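Local coordinates for protein chaperone CupB2 (Pseudomonas aeruginosa, PDB 3Q48) that probably acts as a periplasmic chaperone that folds fimbrial subunits and keeps them ready for assembly, at residues 64-69 / 74-79; 143-148 / 233-238; 37-42 / 99-104. One frame throughout, in Å; residues are numbered along the deposited sequence.

All three contacts involve the N-terminal Ig-like domain, and interaction 2 also joins it to the C-terminal domain. Along the chain, interaction 1 (64-69 with 74-79) is nested inside the loop closed by 37-42 and 99-104, while interaction 2 (143-148 with 233-238) opens after both have closed. Interactions 1 and 3 have centres 14 Å apart and touch where P79 meets Y101, L102 and A104 and where I64 packs on I99. Interactions 2 and 3, with centres 12 Å apart, lie on the neighbouring strands 136-145 and 36-40, probably hydrogen-bonded through F39. Core packing thus touches both a loop closure and an interdomain charge pair, while interactions 1 and 2 stay apart (centres 20 Å, nearest atoms about 7 Å).

Interaction 1: residues 64-69 / 74-79; sequences IDDGRQ and EELQVP
L76 reaches back from the 3-10 segment 74-76 and spreads its two methyl groups over the turn that follows strand 58-65. Apolar packing forms one group of contacts. CD1 of L76 rests on CB of D65 at 3.8 Å, and the neighbouring V78 divides its branches between two residues: CG1 lies against CB of D66 (3.9 Å), while CG2 faces CG2 of I64 at 3.9 Å and sits nearer still to the carbonyl O of I64, at 3.6 Å. With CG1 of V78 pointing opposite its own carbonyl carbon (chi1 -54°), the two methyls lie along the strand end, CG2 at I64 and CG1 at D66. I64 in turn packs inward on L116 and L142.

A second group sets methyls against polar groups. CD2 of L76 lies over one face of the R68 guanidinium, 3.3 Å from NE, and the bend of the arginine chain at chi3 turns that face toward the methyl. CD1 comes within 3.2 Å of OD1 of D66, the two side chains crossing at a slant.

The side-chain hydrogen bonds within the two segments both lie in 64-69. OD1 of D65 accepts from N of G67 at 2.8 Å through its anti lone pair, the mark of an Asx turn, and this bond holds the carboxylate over the backbone bend. The other oxygen, OD2, is taken by a salt bridge to R139 and a hydrogen bond from N117. From N of R68 to OD1 of D66 there is a weak bond of 3.4 Å.

The two ends of this short connection between strands 58-65 and 80-89 therefore meet by van der Waals contact, whereas OD1 of D65 braces the turn, and the buried negative charge of this residue is probably offset, at least in part, by R139.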
# COMPACT_ATOMS: atom_id res chain seq x y z
N ILE A 64 8.10 6.40 9.66
CA ILE A 64 8.13 6.02 8.26
C ILE A 64 9.46 5.46 7.82
O ILE A 64 10.52 6.01 8.15
CB ILE A 64 7.71 7.23 7.37
CG1 ILE A 64 6.20 7.49 7.56
CG2 ILE A 64 7.98 6.96 5.93
CD1 ILE A 64 5.90 8.85 7.55
N ASP A 65 9.41 4.36 7.07
CA ASP A 65 10.61 3.87 6.44
C ASP A 65 10.44 3.72 4.92
O ASP A 65 9.38 4.01 4.40
CB ASP A 65 11.15 2.63 7.17
CG ASP A 65 10.34 1.38 6.91
OD1 ASP A 65 10.26 0.93 5.75
OD2 ASP A 65 9.81 0.82 7.89
N ASP A 66 11.50 3.35 4.20
CA ASP A 66 11.46 3.31 2.74
C ASP A 66 11.51 1.89 2.25
O ASP A 66 11.79 1.68 1.08
CB ASP A 66 12.63 4.09 2.13
CG ASP A 66 14.01 3.48 2.51
OD1 ASP A 66 14.04 2.44 3.23
OD2 ASP A 66 15.05 4.04 2.10
N GLY A 67 11.27 0.94 3.15
CA GLY A 67 11.18 -0.51 2.87
C GLY A 67 12.16 -1.35 3.68
O GLY A 67 11.94 -2.54 3.92
N ARG A 68 13.27 -0.73 4.08
CA ARG A 68 14.23 -1.32 5.02
C ARG A 68 13.67 -1.26 6.46
O ARG A 68 13.45 -0.16 6.99
CB ARG A 68 15.54 -0.55 4.96
CG ARG A 68 16.07 -0.35 3.60
CD ARG A 68 17.57 -0.14 3.64
NE ARG A 68 17.98 1.26 3.50
CZ ARG A 68 19.25 1.69 3.65
NH1 ARG A 68 20.22 0.84 3.97
NH2 ARG A 68 19.54 2.98 3.51
N GLN A 69 13.45 -2.42 7.07
CA GLN A 69 12.89 -2.52 8.44
C GLN A 69 13.93 -2.99 9.40
O GLN A 69 13.65 -3.31 10.57
CB GLN A 69 11.81 -3.57 8.50
CG GLN A 69 10.81 -3.52 7.39
CD GLN A 69 9.69 -4.43 7.71
OE1 GLN A 69 9.30 -4.52 8.89
NE2 GLN A 69 9.16 -5.13 6.72
N GLU A 74 15.95 6.57 11.53
CA GLU A 74 16.56 7.89 11.36
C GLU A 74 17.64 7.93 10.27
O GLU A 74 17.78 8.92 9.55
CB GLU A 74 17.17 8.39 12.68
CG GLU A 74 16.16 8.50 13.84
CD GLU A 74 15.43 9.85 13.89
OE1 GLU A 74 14.57 10.12 13.00
OE2 GLU A 74 15.72 10.62 14.85
N GLU A 75 18.35 6.83 10.14
CA GLU A 75 19.50 6.73 9.26
C GLU A 75 19.14 6.53 7.78
O GLU A 75 20.00 6.52 6.90
CB GLU A 75 20.45 5.64 9.83
CG GLU A 75 21.19 6.16 11.14
CD GLU A 75 21.64 5.07 12.15
OE1 GLU A 75 22.02 3.93 11.74
OE2 GLU A 75 21.64 5.40 13.37
N LEU A 76 17.84 6.37 7.51
CA LEU A 76 17.33 6.26 6.14
C LEU A 76 17.04 7.64 5.54
O LEU A 76 16.91 7.77 4.33
CB LEU A 76 16.06 5.40 6.11
CG LEU A 76 16.10 3.97 6.64
CD1 LEU A 76 14.83 3.27 6.27
CD2 LEU A 76 17.31 3.21 6.09
N GLN A 77 16.91 8.66 6.40
CA GLN A 77 16.64 10.03 6.01
C GLN A 77 15.50 10.09 4.99
O GLN A 77 15.64 10.73 3.96
CB GLN A 77 17.91 10.70 5.47
CG GLN A 77 19.05 10.83 6.51
CD GLN A 77 19.28 12.28 6.99
OE1 GLN A 77 19.09 12.60 8.18
NE2 GLN A 77 19.71 13.15 6.07
N VAL A 78 14.39 9.40 5.26
CA VAL A 78 13.22 9.51 4.41
C VAL A 78 12.65 10.91 4.58
O VAL A 78 12.71 11.47 5.69
CB VAL A 78 12.15 8.46 4.75
CG1 VAL A 78 12.75 7.07 4.70
CG2 VAL A 78 11.48 8.76 6.08
N PRO A 79 12.09 11.48 3.49
CA PRO A 79 11.60 12.85 3.51
C PRO A 79 10.23 13.02 4.17
O PRO A 79 9.50 13.92 3.82
CB PRO A 79 11.49 13.19 2.02
CG PRO A 79 11.10 11.93 1.41
CD PRO A 79 11.76 10.83 2.21

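Interaction 2: residues 143-148 / 233-238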
# COMPACT_ATOMS: atom_id res chain seq x y z
N PHE A 143 1.90 6.02 -0.49
CA PHE A 143 2.13 6.35 -1.88
C PHE A 143 2.35 7.86 -2.07
O PHE A 143 1.42 8.67 -1.95
CB PHE A 143 0.97 5.87 -2.78
CG PHE A 143 0.67 4.39 -2.66
CD1 PHE A 143 1.50 3.44 -3.24
CD2 PHE A 143 -0.47 3.96 -2.00
CE1 PHE A 143 1.21 2.05 -3.14
CE2 PHE A 143 -0.79 2.59 -1.89
CZ PHE A 143 0.02 1.65 -2.46
N PHE A 144 3.58 8.25 -2.37
CA PHE A 144 3.80 9.63 -2.77
C PHE A 144 3.45 9.73 -4.24
O PHE A 144 4.03 8.98 -5.06
CB PHE A 144 5.24 10.02 -2.63
CG PHE A 144 5.48 11.41 -2.97
CD1 PHE A 144 5.15 12.43 -2.06
CD2 PHE A 144 6.00 11.74 -4.23
CE1 PHE A 144 5.39 13.80 -2.36
CE2 PHE A 144 6.22 13.13 -4.58
CZ PHE A 144 5.91 14.15 -3.64
N ARG A 145 2.52 10.64 -4.55
CA ARG A 145 1.97 10.75 -5.87
C ARG A 145 2.16 12.15 -6.51
O ARG A 145 1.48 13.13 -6.11
CB ARG A 145 0.51 10.34 -5.85
CG ARG A 145 -0.12 10.26 -7.21
CD ARG A 145 -1.56 9.83 -7.05
NE ARG A 145 -1.66 8.44 -6.60
CZ ARG A 145 -2.77 7.88 -6.11
NH1 ARG A 145 -3.89 8.62 -5.98
NH2 ARG A 145 -2.76 6.59 -5.76
N PRO A 146 3.07 12.25 -7.49
CA PRO A 146 3.21 13.52 -8.21
C PRO A 146 1.86 14.00 -8.81
O PRO A 146 1.02 13.17 -9.31
CB PRO A 146 4.24 13.22 -9.33
CG PRO A 146 5.09 12.09 -8.78
CD PRO A 146 4.08 11.24 -7.90
N SER A 147 1.66 15.33 -8.78
CA SER A 147 0.42 16.00 -9.19
C SER A 147 -0.10 15.62 -10.55
O SER A 147 -1.30 15.38 -10.72
CB SER A 147 0.62 17.49 -9.13
OG SER A 147 1.07 17.80 -7.84
N GLN A 148 0.78 15.53 -11.52
CA GLN A 148 0.33 15.22 -12.86
C GLN A 148 -0.17 13.77 -13.05
O GLN A 148 -0.57 13.42 -14.15
CB GLN A 148 1.34 15.73 -13.93
CG GLN A 148 2.37 14.74 -14.49
CD GLN A 148 3.41 14.26 -13.49
OE1 GLN A 148 3.59 14.84 -12.41
NE2 GLN A 148 4.09 13.19 -13.85
N ILE A 233 -6.90 -3.03 -4.82
CA ILE A 233 -7.25 -2.14 -3.75
C ILE A 233 -7.08 -0.69 -4.20
O ILE A 233 -5.98 -0.28 -4.61
CB ILE A 233 -6.39 -2.45 -2.51
CG1 ILE A 233 -6.64 -3.89 -2.06
CG2 ILE A 233 -6.74 -1.52 -1.30
CD1 ILE A 233 -5.44 -4.59 -1.41
N ASN A 234 -8.14 0.10 -4.12
CA ASN A 234 -8.07 1.49 -4.51
C ASN A 234 -7.48 2.33 -3.39
O ASN A 234 -7.11 1.81 -2.36
CB ASN A 234 -9.47 1.98 -4.97
CG ASN A 234 -10.53 1.99 -3.85
OD1 ASN A 234 -10.22 2.07 -2.67
ND2 ASN A 234 -11.80 1.90 -4.24
N ASP A 235 -7.41 3.66 -3.58
CA ASP A 235 -6.84 4.63 -2.63
C ASP A 235 -7.51 4.60 -1.26
O ASP A 235 -6.86 4.91 -0.26
CB ASP A 235 -7.00 6.06 -3.19
CG ASP A 235 -5.92 6.43 -4.24
OD1 ASP A 235 -5.01 5.61 -4.58
OD2 ASP A 235 -5.99 7.59 -4.70
N TYR A 236 -8.80 4.22 -1.24
CA TYR A 236 -9.63 4.22 -0.01
C TYR A 236 -9.86 2.85 0.60
O TYR A 236 -10.66 2.71 1.52
CB TYR A 236 -11.01 4.91 -0.24
CG TYR A 236 -10.88 6.17 -1.06
CD1 TYR A 236 -10.31 7.33 -0.50
CD2 TYR A 236 -11.26 6.21 -2.41
CE1 TYR A 236 -10.15 8.51 -1.24
CE2 TYR A 236 -11.09 7.39 -3.17
CZ TYR A 236 -10.53 8.54 -2.56
OH TYR A 236 -10.37 9.72 -3.26
N GLY A 237 -9.16 1.84 0.11
CA GLY A 237 -9.26 0.50 0.71
C GLY A 237 -10.38 -0.33 0.09
O GLY A 237 -10.53 -1.50 0.43
N GLY A 238 -11.14 0.26 -0.83
CA GLY A 238 -12.15 -0.49 -1.59
C GLY A 238 -11.52 -1.35 -2.68
O GLY A 238 -10.30 -1.28 -2.95
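A single pair of side chains makes up this bridge between two domains: R145 of the N-terminal domain and D235 of the C-terminal domain; no other pair of residues from the two segments comes into contact across it. The arginine grips the carboxylate end-on with two nitrogens, one to each oxygen. NH1 donates to OD2 of D235 at 2.7 Å and 169°, through the syn lone pair, and NH2 donates to OD1 of D235 at 2.7 Å and 172°, also on the syn side but slightly out of the carboxylate plane. Guanidinium and carboxylate are nearly coplanar, 22° apart, and two such straight bonds fix the rotation of both groups. R145 stretches out with CG opposite its backbone N and bends only at chi3, which turns the guanidinium toward the other domain. Its NE forms a second salt bridge, to E111, so that the arginine carries acidic partners on two edges and its positive charge is probably well balanced.

D235 comes from a type I turn running from N234 to G237. The turn is closed by G237 N to O of N234 and braced by an Asx turn, in which OD1 of N234 accepts from N of Y236 at 2.9 Å, the donor standing well above the carbonyl plane. The Y236 ring sits beneath CB of D235, which lies 4.1 Å above its plane.

A link of this kind across the cleft between two Ig-like domains, with E111 as third member, is consistent with the interdomain salt-bridge network of PapD-family chaperones. R145 ends strand 136-145, which runs between strands 36-40 and 112-121; the D235 turn joins strands 227-233 and 239-245, and V38 of strand 36-40 touches both members of the pair.

Interaction 3: residues 37-42 / 99-104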
# COMPACT_ATOMS: atom_id res chain seq x y z
N VAL A 37 -1.91 5.12 2.93
CA VAL A 37 -1.87 6.59 2.88
C VAL A 37 -1.48 7.11 1.47
O VAL A 37 -0.48 6.68 0.91
CB VAL A 37 -0.91 7.16 3.95
CG1 VAL A 37 -0.79 8.64 3.81
CG2 VAL A 37 -1.36 6.74 5.41
N VAL A 38 -2.27 8.01 0.89
CA VAL A 38 -1.90 8.61 -0.36
C VAL A 38 -1.39 9.99 -0.06
O VAL A 38 -2.06 10.80 0.61
CB VAL A 38 -3.06 8.66 -1.34
CG1 VAL A 38 -2.64 9.36 -2.62
CG2 VAL A 38 -3.52 7.22 -1.67
N PHE A 39 -0.17 10.27 -0.52
CA PHE A 39 0.38 11.54 -0.25
C PHE A 39 0.51 12.26 -1.56
O PHE A 39 1.38 11.93 -2.36
CB PHE A 39 1.71 11.45 0.48
CG PHE A 39 2.10 12.72 1.13
CD1 PHE A 39 2.13 12.82 2.51
CD2 PHE A 39 2.41 13.87 0.34
CE1 PHE A 39 2.47 14.05 3.15
CE2 PHE A 39 2.76 15.12 0.95
CZ PHE A 39 2.76 15.19 2.38
N PRO A 40 -0.35 13.26 -1.78
CA PRO A 40 -0.34 14.02 -3.04
C PRO A 40 0.73 15.12 -2.99
O PRO A 40 0.79 15.89 -2.01
CB PRO A 40 -1.76 14.60 -3.13
CG PRO A 40 -2.43 14.33 -1.71
CD PRO A 40 -1.32 13.81 -0.81
N ALA A 41 1.59 15.16 -4.02
CA ALA A 41 2.71 16.12 -4.10
C ALA A 41 2.34 17.58 -3.79
O ALA A 41 3.16 18.33 -3.25
CB ALA A 41 3.44 16.04 -5.46
N SER A 42 1.12 18.00 -4.14
CA SER A 42 0.70 19.38 -3.87
C SER A 42 0.62 19.69 -2.36
O SER A 42 0.73 20.85 -1.99
CB SER A 42 -0.61 19.71 -4.56
OG SER A 42 -1.71 19.02 -3.97
N ILE A 99 1.35 13.58 9.04
CA ILE A 99 2.48 13.28 8.12
C ILE A 99 2.88 14.47 7.23
O ILE A 99 2.07 14.93 6.42
CB ILE A 99 2.16 12.09 7.26
CG1 ILE A 99 1.75 10.91 8.17
CG2 ILE A 99 3.38 11.75 6.36
CD1 ILE A 99 1.13 9.72 7.44
N ALA A 100 4.10 14.98 7.41
CA ALA A 100 4.66 16.14 6.63
C ALA A 100 5.78 15.76 5.68
O ALA A 100 6.67 15.02 6.05
CB ALA A 100 5.17 17.24 7.57
N TYR A 101 5.71 16.27 4.45
CA TYR A 101 6.73 16.03 3.43
C TYR A 101 7.80 17.10 3.46
O TYR A 101 7.47 18.27 3.38
CB TYR A 101 6.08 16.07 2.06
CG TYR A 101 7.01 15.92 0.87
CD1 TYR A 101 8.03 14.95 0.85
CD2 TYR A 101 6.85 16.72 -0.27
CE1 TYR A 101 8.88 14.82 -0.27
CE2 TYR A 101 7.66 16.59 -1.37
CZ TYR A 101 8.68 15.66 -1.38
OH TYR A 101 9.48 15.54 -2.50
N LEU A 102 9.07 16.71 3.56
CA LEU A 102 10.16 17.70 3.32
C LEU A 102 10.64 17.70 1.86
O LEU A 102 11.42 16.81 1.45
CB LEU A 102 11.37 17.48 4.24
CG LEU A 102 12.55 18.41 3.86
CD1 LEU A 102 12.27 19.89 4.27
CD2 LEU A 102 13.95 17.93 4.41
N LYS A 103 10.19 18.69 1.08
CA LYS A 103 10.56 18.80 -0.33
C LYS A 103 11.95 18.18 -0.61
O LYS A 103 13.00 18.77 -0.29
CB LYS A 103 10.49 20.26 -0.78
CG LYS A 103 10.97 20.51 -2.22
CD LYS A 103 9.83 20.48 -3.27
CE LYS A 103 10.38 20.75 -4.69
NZ LYS A 103 11.45 19.75 -5.07
N ALA A 104 11.95 16.98 -1.17
CA ALA A 104 13.18 16.27 -1.49
C ALA A 104 13.05 15.61 -2.87
O ALA A 104 11.95 15.27 -3.28
CB ALA A 104 13.49 15.22 -0.40
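F39 drives its ring between I99 and Y101, and here the packing is closest. Its CZ stands 3.4 Å from CB of Y101, and its CE1 comes equally near, 3.4 Å, to the carbonyl O of I99, which meets the edge of the ring in its plane. Such an approach sets the oxygen against the slightly positive ring hydrogens. With CG of F39 swung opposite its backbone N (chi1 -163°), the ring projects straight across to strand 93-101. Along its CD1-CE1 side it slides past CG2 of I99, 4.1 Å from CE1. F80 meets the rings of both F39 and Y101, and F144 adds a further aromatic group beside Y101.

The two strand segments face each other across the interior of the β-sandwich that forms this Ig-like domain. Their axes pass 9.4 Å apart and run in roughly the same direction, turned by 33°, so that V37 and F39 from one wall and I99 and Y101 from the other all direct their side chains into the core.

Away from F39 the contact slackens. V37 and I99 meet merely through the ends of their side chains, CG1 of V37 lying 4.2 Å from CD1 of I99. Toward the solvent the second strand gives way to loop, and Y101 turns its outer end to that loop instead of to 37-42: its OH donates to O of A104 at 2.6 Å, in the carbonyl plane and on a lone pair, while N of K103 stands over one face of the ring. The K103 side chain beyond is exposed and poorly ordered.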